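Local coordinates for pesticidal crystal protein Cry2Aa (Bacillus thuringiensis serovar kurstaki, PDB 1I5P) that kills insect larvae by binding to midgut epithelial cells of dipteran and lepidopteran species and promoting their colloid-osmotic lysis, at residues N225-A230 / E243-M248; L431-E436 / R448-P453; S513-N518 / N581-R586; R533-G538 / N602-I607; V559-R564 / G593-S598. All blocks are in the same frame, centred on the assembly; numbering follows the deposited sequence.

Interaction 1: residues N225-A230 / E243-M248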
# COMPACT_ATOMS: atom_id res chain seq x y z
N ASN A 225 14.09 -9.89 -0.34
CA ASN A 225 15.33 -10.13 0.38
C ASN A 225 16.25 -8.91 0.39
O ASN A 225 16.83 -8.58 1.42
CB ASN A 225 16.07 -11.33 -0.23
CG ASN A 225 15.31 -12.64 -0.05
OD1 ASN A 225 14.44 -12.76 0.82
ND2 ASN A 225 15.64 -13.64 -0.87
N THR A 226 16.38 -8.23 -0.75
CA THR A 226 17.24 -7.05 -0.82
C THR A 226 16.77 -5.98 0.16
O THR A 226 17.57 -5.39 0.89
CB THR A 226 17.26 -6.46 -2.25
OG1 THR A 226 17.77 -7.44 -3.16
CG2 THR A 226 18.15 -5.22 -2.31
N TYR A 227 15.47 -5.73 0.17
CA TYR A 227 14.91 -4.72 1.05
C TYR A 227 15.02 -5.11 2.52
O TYR A 227 15.39 -4.29 3.35
CB TYR A 227 13.45 -4.47 0.70
CG TYR A 227 12.75 -3.52 1.64
CD1 TYR A 227 12.93 -2.14 1.53
CD2 TYR A 227 11.90 -4.00 2.64
CE1 TYR A 227 12.27 -1.26 2.39
CE2 TYR A 227 11.24 -3.13 3.50
CZ TYR A 227 11.43 -1.76 3.37
OH TYR A 227 10.76 -0.91 4.22
N GLN A 228 14.68 -6.36 2.84
CA GLN A 228 14.74 -6.82 4.23
C GLN A 228 16.14 -6.72 4.81
O GLN A 228 16.31 -6.33 5.96
CB GLN A 228 14.25 -8.26 4.36
CG GLN A 228 12.73 -8.39 4.39
CD GLN A 228 12.26 -9.73 4.94
OE1 GLN A 228 12.46 -10.77 4.31
NE2 GLN A 228 11.64 -9.71 6.11
N THR A 229 17.15 -7.07 4.02
CA THR A 229 18.53 -6.98 4.49
C THR A 229 18.87 -5.54 4.86
O THR A 229 19.48 -5.28 5.91
CB THR A 229 19.52 -7.48 3.41
OG1 THR A 229 19.31 -8.87 3.17
CG2 THR A 229 20.96 -7.25 3.85
N ALA A 230 18.47 -4.61 4.01
CA ALA A 230 18.75 -3.19 4.24
C ALA A 230 17.96 -2.65 5.42
O ALA A 230 18.47 -1.88 6.23
CB ALA A 230 18.42 -2.39 2.99
N GLU A 243 9.85 6.93 5.64
CA GLU A 243 10.13 7.38 4.28
C GLU A 243 10.95 6.35 3.51
O GLU A 243 10.79 6.19 2.30
CB GLU A 243 10.88 8.71 4.29
CG GLU A 243 10.10 9.87 4.87
CD GLU A 243 10.32 11.16 4.11
OE1 GLU A 243 11.47 11.43 3.71
OE2 GLU A 243 9.34 11.91 3.91
N PHE A 244 11.85 5.67 4.21
CA PHE A 244 12.65 4.65 3.57
C PHE A 244 11.69 3.59 3.03
O PHE A 244 11.84 3.12 1.91
CB PHE A 244 13.62 4.00 4.56
CG PHE A 244 14.44 2.89 3.97
CD1 PHE A 244 15.52 3.16 3.14
CD2 PHE A 244 14.12 1.56 4.24
CE1 PHE A 244 16.27 2.13 2.58
CE2 PHE A 244 14.86 0.51 3.68
CZ PHE A 244 15.94 0.80 2.85
N ARG A 245 10.71 3.23 3.85
CA ARG A 245 9.72 2.22 3.46
C ARG A 245 8.85 2.73 2.32
O ARG A 245 8.62 2.02 1.34
CB ARG A 245 8.83 1.85 4.65
CG ARG A 245 7.66 0.94 4.28
CD ARG A 245 6.84 0.56 5.51
NE ARG A 245 5.68 -0.25 5.15
CZ ARG A 245 4.63 0.20 4.48
NH1 ARG A 245 4.57 1.46 4.08
NH2 ARG A 245 3.63 -0.63 4.19
N THR A 246 8.36 3.95 2.46
CA THR A 246 7.52 4.55 1.44
C THR A 246 8.23 4.59 0.10
O THR A 246 7.67 4.18 -0.92
CB THR A 246 7.12 5.99 1.83
OG1 THR A 246 6.18 5.93 2.92
CG2 THR A 246 6.49 6.71 0.65
N TYR A 247 9.47 5.06 0.12
CA TYR A 247 10.26 5.15 -1.10
C TYR A 247 10.33 3.79 -1.80
O TYR A 247 10.07 3.68 -2.99
CB TYR A 247 11.67 5.65 -0.80
CG TYR A 247 12.43 6.05 -2.04
CD1 TYR A 247 12.47 7.38 -2.46
CD2 TYR A 247 13.03 5.09 -2.85
CE1 TYR A 247 13.10 7.74 -3.66
CE2 TYR A 247 13.65 5.43 -4.04
CZ TYR A 247 13.68 6.76 -4.44
OH TYR A 247 14.27 7.09 -5.65
N MET A 248 10.69 2.75 -1.05
CA MET A 248 10.79 1.40 -1.61
C MET A 248 9.44 0.77 -1.97
O MET A 248 9.34 0.01 -2.93
CB MET A 248 11.55 0.48 -0.65
CG MET A 248 13.04 0.82 -0.52
SD MET A 248 13.92 0.71 -2.10
CE MET A 248 15.28 1.89 -1.85
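Tyr227 and Met248, with CA atoms 7.8 Å apart, mark the nearest backbone approach of 225-230 and 243-248, two helical segments that run antiparallel at 170° with axes 12.0 Å apart. Spacing this wide has to be bridged by large side chains, and Tyr227 does most of the bridging. With CG placed opposite the backbone N (chi1 175°), its ring extends across the gap until OH rests 3.4 Å from both CA and CB of Arg245. On the way it passes Phe244, whose side chain comes from the other helix in the reverse direction. The two ring planes are within 13° of parallel, yet they are slid so far apart that they barely overlap: the centroids are 5.5 Å apart, and the contact narrows to Tyr227 CE1 and Phe244 CE2 at 3.4 Å. Met248 meets the same tyrosine carbon through CB at 3.6 Å, and Ala230 CB abuts Phe244 CZ at 4.0 Å. The guanidinium of Arg245 goes on to bond Asn274 O. Within the helical N-terminal domain, this joins helix 202-232 to the following helix 238-259; Leu171 of helix 170-193 and Leu101 of helix 88-101 pack against Phe244, while Phe253 meets the Tyr227 ring edge-to-face.

Interaction 2: residues L431-E436 / R448-P453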
# COMPACT_ATOMS: atom_id res chain seq x y z
N LEU A 431 6.61 11.32 22.84
CA LEU A 431 8.01 11.71 22.66
C LEU A 431 8.93 10.51 22.79
O LEU A 431 9.86 10.33 22.00
CB LEU A 431 8.41 12.78 23.68
CG LEU A 431 9.86 13.28 23.58
CD1 LEU A 431 10.10 13.91 22.21
CD2 LEU A 431 10.14 14.30 24.69
N VAL A 432 8.66 9.66 23.78
CA VAL A 432 9.48 8.47 24.00
C VAL A 432 8.60 7.25 24.24
O VAL A 432 7.77 7.24 25.15
CB VAL A 432 10.41 8.64 25.23
CG1 VAL A 432 11.31 7.42 25.37
CG2 VAL A 432 11.25 9.90 25.09
N ILE A 433 8.77 6.23 23.41
CA ILE A 433 8.01 5.00 23.55
C ILE A 433 8.85 4.08 24.44
O ILE A 433 10.02 3.86 24.16
CB ILE A 433 7.80 4.29 22.20
CG1 ILE A 433 7.05 5.22 21.25
CG2 ILE A 433 7.04 2.98 22.42
CD1 ILE A 433 6.99 4.72 19.82
N ARG A 434 8.24 3.57 25.50
CA ARG A 434 8.93 2.69 26.44
C ARG A 434 9.41 1.43 25.73
O ARG A 434 8.76 0.96 24.79
CB ARG A 434 7.99 2.32 27.59
CG ARG A 434 7.10 3.46 28.06
CD ARG A 434 6.39 3.16 29.38
NE ARG A 434 5.35 2.13 29.31
CZ ARG A 434 5.35 1.02 30.04
NH1 ARG A 434 6.34 0.78 30.89
NH2 ARG A 434 4.34 0.16 29.96
N ASN A 435 10.53 0.87 26.17
CA ASN A 435 11.02 -0.36 25.56
C ASN A 435 10.01 -1.46 25.85
O ASN A 435 9.91 -2.42 25.09
CB ASN A 435 12.39 -0.76 26.12
CG ASN A 435 13.53 0.11 25.58
OD1 ASN A 435 13.47 0.62 24.46
ND2 ASN A 435 14.58 0.25 26.39
N GLU A 436 9.27 -1.31 26.94
CA GLU A 436 8.26 -2.31 27.30
C GLU A 436 7.17 -2.36 26.24
O GLU A 436 6.54 -3.39 26.04
CB GLU A 436 7.64 -2.00 28.66
CG GLU A 436 8.62 -2.04 29.83
CD GLU A 436 9.22 -0.68 30.15
OE1 GLU A 436 9.96 -0.14 29.30
OE2 GLU A 436 8.95 -0.15 31.25
N ARG A 448 -4.46 -0.00 23.55
CA ARG A 448 -3.47 0.15 24.61
C ARG A 448 -2.98 1.59 24.61
O ARG A 448 -2.77 2.17 23.54
CB ARG A 448 -2.29 -0.80 24.38
CG ARG A 448 -1.46 -1.08 25.62
CD ARG A 448 -0.01 -1.45 25.29
NE ARG A 448 0.13 -2.71 24.55
CZ ARG A 448 1.27 -3.11 23.98
NH1 ARG A 448 2.35 -2.35 24.06
NH2 ARG A 448 1.32 -4.26 23.33
N ASN A 449 -2.81 2.17 25.78
CA ASN A 449 -2.32 3.55 25.87
C ASN A 449 -0.81 3.59 25.74
O ASN A 449 -0.09 2.98 26.52
CB ASN A 449 -2.75 4.18 27.19
CG ASN A 449 -4.25 4.26 27.35
OD1 ASN A 449 -4.98 4.42 26.37
ND2 ASN A 449 -4.72 4.17 28.59
N ILE A 450 -0.32 4.32 24.73
CA ILE A 450 1.11 4.44 24.50
C ILE A 450 1.58 5.80 25.01
O ILE A 450 1.47 6.81 24.32
CB ILE A 450 1.45 4.31 23.00
CG1 ILE A 450 0.81 3.04 22.43
CG2 ILE A 450 2.95 4.27 22.80
CD1 ILE A 450 1.19 1.77 23.17
N GLU A 451 2.11 5.81 26.23
CA GLU A 451 2.57 7.05 26.86
C GLU A 451 4.06 7.02 27.18
O GLU A 451 4.67 5.95 27.22
CB GLU A 451 1.75 7.28 28.14
CG GLU A 451 2.13 8.49 28.99
CD GLU A 451 1.15 8.72 30.14
OE1 GLU A 451 0.76 7.73 30.80
OE2 GLU A 451 0.78 9.89 30.40
N SER A 452 4.65 8.19 27.38
CA SER A 452 6.07 8.30 27.71
C SER A 452 6.34 7.67 29.07
O SER A 452 5.47 7.68 29.94
CB SER A 452 6.51 9.76 27.75
OG SER A 452 6.78 10.28 26.46
N PRO A 453 7.55 7.14 29.27
CA PRO A 453 7.91 6.52 30.55
C PRO A 453 7.76 7.56 31.64
O PRO A 453 7.91 8.75 31.36
CB PRO A 453 9.36 6.11 30.34
CG PRO A 453 9.43 5.88 28.86
CD PRO A 453 8.70 7.09 28.35
O HOH W 1 5.57 4.02 25.47
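Ile450 is the first residue of 448-453 to touch 431-436, its CG2 lying 4.3 Å from Ile433 CG2 in a loose apolar contact. At Glu451 the backbone takes over. Its carbonyl O receives a bond from a water at 2.8 Å, and that water accepts from Arg434 N at 2.7 Å, so a single solvent molecule ties the two main chains together. The Glu451 carboxylate is engaged by Thr354 N. Ser452 follows with two contacts to one residue: OG accepts a weak bond from Val432 N at 3.3 Å, while CA sends its hydrogen almost straight at Val432 O (3.3 Å, 163° at the hydrogen). Pro453 then touches two side chains with its ring. Val432 crosses it at about a right angle, CB to Pro453 CD 3.9 Å, and Arg434 slides past in the opposite direction, CG to Pro453 CG 3.5 Å. Beyond this aliphatic contact, the Arg434 chain bends at chi3 (-69°), and NH1 forms a salt bridge with Glu436 OE2 at 2.8 Å. Arg434 is also the N-cap residue of helix 435-438. In the middle domain, the beta prism of this toxin, Ile433 and Ile450 both pack on Phe295 of helix 293-300; Pro430, ending strand 422-430, touches Ile450 and Ser452, and Ile450 is backbone hydrogen-bonded to Leu350.

Interaction 3: residues S513-N518 / N581-R586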
# COMPACT_ATOMS: atom_id res chain seq x y z
N SER A 513 0.32 -8.92 10.18
CA SER A 513 1.69 -9.28 9.84
C SER A 513 2.14 -8.64 8.52
O SER A 513 1.56 -8.88 7.46
CB SER A 513 1.81 -10.80 9.75
OG SER A 513 3.12 -11.20 9.39
N GLU A 514 3.18 -7.83 8.61
CA GLU A 514 3.75 -7.13 7.46
C GLU A 514 4.01 -8.02 6.24
O GLU A 514 4.49 -9.15 6.37
CB GLU A 514 5.05 -6.45 7.91
CG GLU A 514 5.97 -6.00 6.79
CD GLU A 514 7.11 -5.12 7.29
OE1 GLU A 514 7.94 -5.61 8.08
OE2 GLU A 514 7.17 -3.94 6.87
N LYS A 515 3.68 -7.49 5.05
CA LYS A 515 3.90 -8.19 3.79
C LYS A 515 4.46 -7.21 2.76
O LYS A 515 4.17 -6.02 2.82
CB LYS A 515 2.60 -8.81 3.27
CG LYS A 515 2.09 -9.96 4.13
CD LYS A 515 3.10 -11.09 4.16
CE LYS A 515 2.73 -12.13 5.21
NZ LYS A 515 2.74 -11.55 6.58
N PHE A 516 5.24 -7.70 1.81
CA PHE A 516 5.84 -6.83 0.80
C PHE A 516 5.23 -6.98 -0.59
O PHE A 516 5.28 -6.05 -1.38
CB PHE A 516 7.35 -7.05 0.75
CG PHE A 516 8.03 -6.93 2.08
CD1 PHE A 516 8.39 -8.07 2.79
CD2 PHE A 516 8.26 -5.69 2.66
CE1 PHE A 516 8.98 -7.98 4.05
CE2 PHE A 516 8.84 -5.58 3.92
CZ PHE A 516 9.20 -6.73 4.62
N GLY A 517 4.67 -8.15 -0.88
CA GLY A 517 4.07 -8.37 -2.18
C GLY A 517 2.67 -8.94 -2.07
O GLY A 517 2.29 -9.81 -2.85
N ASN A 518 1.91 -8.46 -1.09
CA ASN A 518 0.56 -8.96 -0.84
C ASN A 518 -0.53 -7.88 -0.88
O ASN A 518 -1.64 -8.09 -0.37
CB ASN A 518 0.54 -9.65 0.53
CG ASN A 518 -0.77 -10.34 0.83
OD1 ASN A 518 -1.21 -11.22 0.09
ND2 ASN A 518 -1.41 -9.94 1.93
N ASN A 581 8.36 -16.06 -0.95
CA ASN A 581 8.51 -16.03 0.50
C ASN A 581 8.39 -14.58 0.92
O ASN A 581 9.33 -13.78 0.74
CB ASN A 581 9.86 -16.60 0.94
CG ASN A 581 9.86 -17.03 2.40
OD1 ASN A 581 9.57 -16.23 3.30
ND2 ASN A 581 10.17 -18.30 2.64
N ASP A 582 7.24 -14.25 1.49
CA ASP A 582 6.93 -12.89 1.93
C ASP A 582 6.97 -12.80 3.45
O ASP A 582 6.01 -13.17 4.12
CB ASP A 582 5.53 -12.51 1.44
CG ASP A 582 5.34 -11.02 1.29
OD1 ASP A 582 6.06 -10.25 1.97
OD2 ASP A 582 4.46 -10.61 0.50
N ASN A 583 8.07 -12.28 3.98
CA ASN A 583 8.22 -12.14 5.43
C ASN A 583 7.89 -13.44 6.17
O ASN A 583 7.26 -13.42 7.23
CB ASN A 583 7.34 -11.00 5.93
CG ASN A 583 7.60 -10.63 7.37
OD1 ASN A 583 8.74 -10.68 7.83
ND2 ASN A 583 6.55 -10.25 8.09
N GLY A 584 8.31 -14.57 5.61
CA GLY A 584 8.04 -15.85 6.25
C GLY A 584 6.84 -16.59 5.69
O GLY A 584 6.76 -17.82 5.80
N ALA A 585 5.90 -15.86 5.10
CA ALA A 585 4.71 -16.49 4.55
C ALA A 585 4.96 -17.01 3.13
O ALA A 585 5.69 -16.39 2.36
CB ALA A 585 3.54 -15.50 4.54
N ARG A 586 4.37 -18.16 2.81
CA ARG A 586 4.50 -18.75 1.48
C ARG A 586 3.08 -18.95 0.99
O ARG A 586 2.46 -20.00 1.22
CB ARG A 586 5.23 -20.09 1.55
CG ARG A 586 6.70 -19.96 1.86
CD ARG A 586 7.31 -21.31 2.13
NE ARG A 586 8.17 -21.27 3.30
CZ ARG A 586 8.52 -22.33 4.01
NH1 ARG A 586 8.08 -23.53 3.67
NH2 ARG A 586 9.30 -22.18 5.07
O HOH W 2 4.54 -13.36 7.89
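Asp582 presents its carboxylate to two successive backbone N-H groups of 513-518. OD1 accepts from Phe516 N at 2.7 Å through its syn lone pair, in a nearly straight bond (167°); OD2 accepts from Gly517 N at 2.8 Å, also on the syn side but 25° out of the carboxylate plane. Next to it, Asn583 ND2 donates to Glu514 O at 2.9 Å. Lys515 NZ donates to Glu514 O at 3.0 Å from the opposite face of its plane, well above that plane. The lysine, doubly bent, runs obliquely past Asp582 and lays CE against Ala585 CB at 3.5 Å. A water that accepts from Lys515 NZ and donates to Asn583 O closes a further link, and Ser522 OG is also hydrogen-bonded to the ammonium. Behind these groups, a type I' turn from Asp582 to Ala585, closed by backbone bonds in both directions between its end residues, holds Asp582 and Asn583 pointing at the loop. The Phe516 ring lies against Asp582 and Asn583, and Gln228 and Ile224 of helix 202-232 pack on it. A buried carboxylate gripped by two N-H groups, with Lys515 NZ 5.8 Å from Asp582 OD1, would probably favour the ionised form, consistent with the turn and its carboxylate helping to hold the loop.

Interaction 4: residues R533-G538 / N602-I607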
# COMPACT_ATOMS: atom_id res chain seq x y z
N ARG A 533 -15.17 -12.17 9.93
CA ARG A 533 -16.30 -11.86 9.08
C ARG A 533 -16.07 -10.61 8.24
O ARG A 533 -15.55 -9.61 8.74
CB ARG A 533 -17.58 -11.66 9.90
CG ARG A 533 -18.68 -10.93 9.12
CD ARG A 533 -20.03 -11.01 9.79
NE ARG A 533 -20.53 -12.38 9.79
CZ ARG A 533 -21.72 -12.74 10.27
NH1 ARG A 533 -22.53 -11.82 10.79
NH2 ARG A 533 -22.11 -14.00 10.21
N TYR A 534 -16.47 -10.68 6.98
CA TYR A 534 -16.35 -9.57 6.06
C TYR A 534 -17.72 -9.32 5.44
O TYR A 534 -18.50 -10.24 5.24
CB TYR A 534 -15.33 -9.88 4.96
CG TYR A 534 -13.96 -10.19 5.51
CD1 TYR A 534 -13.66 -11.46 6.00
CD2 TYR A 534 -13.00 -9.20 5.62
CE1 TYR A 534 -12.43 -11.74 6.58
CE2 TYR A 534 -11.76 -9.46 6.21
CZ TYR A 534 -11.49 -10.73 6.69
OH TYR A 534 -10.29 -10.98 7.30
N THR A 535 -18.00 -8.05 5.14
CA THR A 535 -19.28 -7.69 4.54
C THR A 535 -19.07 -6.88 3.27
O THR A 535 -18.28 -5.93 3.24
CB THR A 535 -20.14 -6.87 5.52
OG1 THR A 535 -20.24 -7.59 6.76
CG2 THR A 535 -21.54 -6.65 4.95
N LEU A 536 -19.79 -7.26 2.22
CA LEU A 536 -19.66 -6.59 0.95
C LEU A 536 -21.02 -6.30 0.32
O LEU A 536 -22.01 -6.99 0.58
CB LEU A 536 -18.82 -7.45 0.00
CG LEU A 536 -19.45 -8.77 -0.45
CD1 LEU A 536 -20.11 -8.54 -1.80
CD2 LEU A 536 -18.39 -9.85 -0.58
N ARG A 537 -21.06 -5.27 -0.52
CA ARG A 537 -22.27 -4.87 -1.22
C ARG A 537 -22.23 -5.54 -2.59
O ARG A 537 -21.44 -5.15 -3.45
CB ARG A 537 -22.30 -3.34 -1.38
CG ARG A 537 -23.60 -2.79 -1.95
CD ARG A 537 -24.73 -2.96 -0.95
NE ARG A 537 -25.98 -2.39 -1.44
CZ ARG A 537 -27.09 -2.33 -0.71
NH1 ARG A 537 -27.10 -2.79 0.53
NH2 ARG A 537 -28.19 -1.81 -1.24
N GLY A 538 -23.06 -6.56 -2.78
CA GLY A 538 -23.07 -7.29 -4.04
C GLY A 538 -23.53 -6.54 -5.27
O GLY A 538 -24.17 -5.49 -5.19
N ASN A 602 -26.17 -6.62 1.37
CA ASN A 602 -24.95 -6.68 2.17
C ASN A 602 -24.68 -8.16 2.47
O ASN A 602 -25.29 -8.74 3.36
CB ASN A 602 -25.11 -5.90 3.47
CG ASN A 602 -25.24 -4.41 3.25
OD1 ASN A 602 -24.81 -3.87 2.23
ND2 ASN A 602 -25.83 -3.72 4.22
N VAL A 603 -23.77 -8.75 1.71
CA VAL A 603 -23.42 -10.15 1.87
C VAL A 603 -22.31 -10.35 2.90
O VAL A 603 -21.32 -9.64 2.90
CB VAL A 603 -22.94 -10.73 0.53
CG1 VAL A 603 -22.69 -12.21 0.65
CG2 VAL A 603 -23.97 -10.42 -0.55
N THR A 604 -22.50 -11.33 3.78
CA THR A 604 -21.49 -11.61 4.80
C THR A 604 -20.64 -12.80 4.36
O THR A 604 -21.16 -13.78 3.81
CB THR A 604 -22.11 -11.94 6.17
OG1 THR A 604 -22.89 -13.14 6.07
CG2 THR A 604 -22.99 -10.80 6.65
N LEU A 605 -19.34 -12.70 4.58
CA LEU A 605 -18.41 -13.76 4.24
C LEU A 605 -17.69 -14.15 5.51
O LEU A 605 -16.91 -13.37 6.05
CB LEU A 605 -17.38 -13.26 3.21
CG LEU A 605 -16.13 -14.13 3.02
CD1 LEU A 605 -16.53 -15.48 2.44
CD2 LEU A 605 -15.15 -13.42 2.09
N ASP A 606 -17.97 -15.35 6.01
CA ASP A 606 -17.32 -15.81 7.23
C ASP A 606 -16.20 -16.79 6.91
O ASP A 606 -16.41 -17.80 6.23
CB ASP A 606 -18.33 -16.47 8.17
CG ASP A 606 -19.36 -15.49 8.70
OD1 ASP A 606 -18.98 -14.35 9.02
OD2 ASP A 606 -20.55 -15.87 8.80
N ILE A 607 -15.01 -16.47 7.38
CA ILE A 607 -13.85 -17.31 7.16
C ILE A 607 -13.38 -17.87 8.50
O ILE A 607 -12.83 -17.14 9.33
CB ILE A 607 -12.70 -16.51 6.49
CG1 ILE A 607 -13.20 -15.91 5.16
CG2 ILE A 607 -11.51 -17.41 6.25
CD1 ILE A 607 -12.15 -15.11 4.39
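Arg533 meets Asp606 because its chain, otherwise extended, bends at chi3 (-67°) and swings the guanidinium alongside the carboxylate, the two side chains pointing the same way. The grip is side-on: Arg533 NE donates to Asp606 OD1 at 2.6 Å and NH2 to OD2 at 2.8 Å, each oxygen accepting through its syn lone pair, with the planes only 16° apart. Thr604 CB sits over one face of the guanidinium, 4.0 Å above it. At the other end of the pairing Arg537, bent at chi2, places NH1 3.0 Å from Asn602 OD1, although this donor stands above the amide carbonyl plane rather than on a lone pair. Between the two arginines the strands are antiparallel, and the hydrogen-bonded pairs Tyr534-Leu605 and Leu536-Val603 are each closed by two backbone bonds. These four residues share the mainly apolar face of the sheet: Leu536 and Val603 lie side by side, CG to CB 4.1 Å, and Tyr534 CE1 reaches Ile607 CD1 at 4.0 Å. Tyr534 OH, bonded to Pro498 O, is the polar exception there; Arg533, Thr535, Arg537, Asn602, Thr604 and Asp606 lie on the other face. Strand 602-610 also pairs with 555-561, and 530-537 with 483-486, while the mainly apolar face packs on Leu619, Ile622 and Phe624 of strand 617-626 in the sandwich's opposing sheet.

Interaction 5: residues V559-R564 / G593-S598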
# COMPACT_ATOMS: atom_id res chain seq x y z
N VAL A 559 -15.56 -21.71 4.96
CA VAL A 559 -16.14 -20.47 4.47
C VAL A 559 -17.66 -20.58 4.41
O VAL A 559 -18.20 -21.52 3.83
CB VAL A 559 -15.60 -20.13 3.07
CG1 VAL A 559 -16.22 -18.83 2.58
CG2 VAL A 559 -14.09 -20.02 3.11
N THR A 560 -18.34 -19.61 5.01
CA THR A 560 -19.78 -19.59 5.01
C THR A 560 -20.26 -18.32 4.33
O THR A 560 -19.95 -17.21 4.76
CB THR A 560 -20.35 -19.66 6.44
OG1 THR A 560 -19.81 -20.82 7.10
CG2 THR A 560 -21.86 -19.77 6.41
N ILE A 561 -21.02 -18.50 3.25
CA ILE A 561 -21.56 -17.39 2.49
C ILE A 561 -22.73 -17.92 1.65
O ILE A 561 -22.67 -19.03 1.13
CB ILE A 561 -20.47 -16.79 1.57
CG1 ILE A 561 -21.02 -15.59 0.80
CG2 ILE A 561 -19.93 -17.86 0.62
CD1 ILE A 561 -19.95 -14.79 0.09
N ASN A 562 -23.80 -17.13 1.54
CA ASN A 562 -24.98 -17.54 0.78
C ASN A 562 -25.61 -18.79 1.38
O ASN A 562 -26.23 -19.58 0.68
CB ASN A 562 -24.59 -17.84 -0.67
CG ASN A 562 -24.00 -16.64 -1.40
OD1 ASN A 562 -23.16 -16.79 -2.28
ND2 ASN A 562 -24.46 -15.45 -1.05
N GLY A 563 -25.45 -18.97 2.69
CA GLY A 563 -26.00 -20.14 3.33
C GLY A 563 -25.24 -21.40 2.94
O GLY A 563 -25.63 -22.51 3.30
N ARG A 564 -24.15 -21.23 2.20
CA ARG A 564 -23.33 -22.36 1.78
C ARG A 564 -22.08 -22.44 2.65
O ARG A 564 -21.49 -21.41 3.01
CB ARG A 564 -22.91 -22.20 0.31
CG ARG A 564 -24.02 -21.77 -0.64
CD ARG A 564 -23.47 -21.67 -2.07
NE ARG A 564 -24.31 -20.85 -2.95
CZ ARG A 564 -23.96 -20.47 -4.17
NH1 ARG A 564 -22.78 -20.82 -4.67
NH2 ARG A 564 -24.78 -19.72 -4.89
N GLY A 593 -14.61 -21.84 -4.07
CA GLY A 593 -15.79 -22.22 -4.82
C GLY A 593 -16.55 -21.04 -5.37
O GLY A 593 -16.17 -19.88 -5.17
N ASN A 594 -17.64 -21.33 -6.07
CA ASN A 594 -18.47 -20.32 -6.67
C ASN A 594 -19.40 -19.66 -5.65
O ASN A 594 -20.03 -20.34 -4.84
CB ASN A 594 -19.29 -20.94 -7.80
CG ASN A 594 -20.26 -19.95 -8.42
OD1 ASN A 594 -21.38 -19.78 -7.94
ND2 ASN A 594 -19.83 -19.30 -9.49
N ILE A 595 -19.48 -18.34 -5.69
CA ILE A 595 -20.33 -17.61 -4.77
C ILE A 595 -21.10 -16.53 -5.53
O ILE A 595 -20.70 -16.12 -6.62
CB ILE A 595 -19.51 -16.95 -3.62
CG1 ILE A 595 -18.67 -15.79 -4.14
CG2 ILE A 595 -18.62 -18.00 -2.96
CD1 ILE A 595 -19.38 -14.44 -4.10
N VAL A 596 -22.20 -16.08 -4.94
CA VAL A 596 -23.03 -15.05 -5.55
C VAL A 596 -22.99 -13.76 -4.74
O VAL A 596 -23.35 -13.76 -3.57
CB VAL A 596 -24.50 -15.49 -5.66
CG1 VAL A 596 -25.25 -14.54 -6.59
CG2 VAL A 596 -24.59 -16.92 -6.17
N ALA A 597 -22.55 -12.68 -5.37
CA ALA A 597 -22.50 -11.38 -4.71
C ALA A 597 -23.87 -10.73 -4.90
O ALA A 597 -24.02 -9.78 -5.67
CB ALA A 597 -21.41 -10.50 -5.33
N SER A 598 -24.87 -11.26 -4.18
CA SER A 598 -26.25 -10.78 -4.24
C SER A 598 -26.35 -9.28 -4.50
O SER A 598 -25.74 -8.48 -3.79
CB SER A 598 -26.96 -11.13 -2.93
OG SER A 598 -26.78 -12.51 -2.62
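Asn562 OD1 accepts from Val596 N at 2.9 Å in a nearly straight bond (167°), and the ND2 of the same amide donates to Val596 O at 3.2 Å, lying in that carbonyl's plane. One side-chain amide therefore engages both the N-H and the C=O of a single strand residue, much as a neighbouring strand would. The price is that Asn562 OD1 and Val596 O, two acceptors, stand 3.3 Å apart. Next to it along both segments, Ile561 and Ile595 cross at about a right angle, their CG2 methyls 3.8 Å apart. Ile595 can offer that methyl because CG1 takes the position between backbone N and carbonyl carbon (chi1 71°). Arg564, extended from CG to NE, brings its guanidinium beside Asn594 and Val596; NH1 is hydrogen-bonded to Tyr566 OH, and that hydroxyl is also weakly bonded to Asn594 O. The position of Asn562 follows from the turn it occupies: Ile561 and Arg564 exchange backbone bonds around Asn562 and Gly563, both with positive phi. This is the Asn-Gly type I' turn of a tight beta hairpin, which connects strands 555-561 and 564-571 and whose asparagine, in this jelly-roll sandwich, fastens the hairpin tip to strand 585-597 of the other sheet.

How the interactions relate
Along the chain, interaction 1 closes in the helical N-terminal domain before interaction 2 opens in the middle domain; interactions 3, 4 and 5 follow in the C-terminal sandwich, the segments of 3 interleaving with those of 4 and 5. Interactions 1 and 3 illustrate how domains meet: their centres are 14 Å apart, and Tyr227 CE2 packs 3.5 Å from Phe516 CE2 across the boundary. Interaction 2 stands apart, with no atom nearer than about 14 Å to any other contact. Interactions 4 and 5, 9 Å between centres, are joined through neighbouring strands 602-610 and 555-561, and 5 is nested inside the loop closed by 4. Strand 585-597 serves both 3 and 5, whose centres lie 28 Å apart, thus linking the domain interface to the sandwich's distant end.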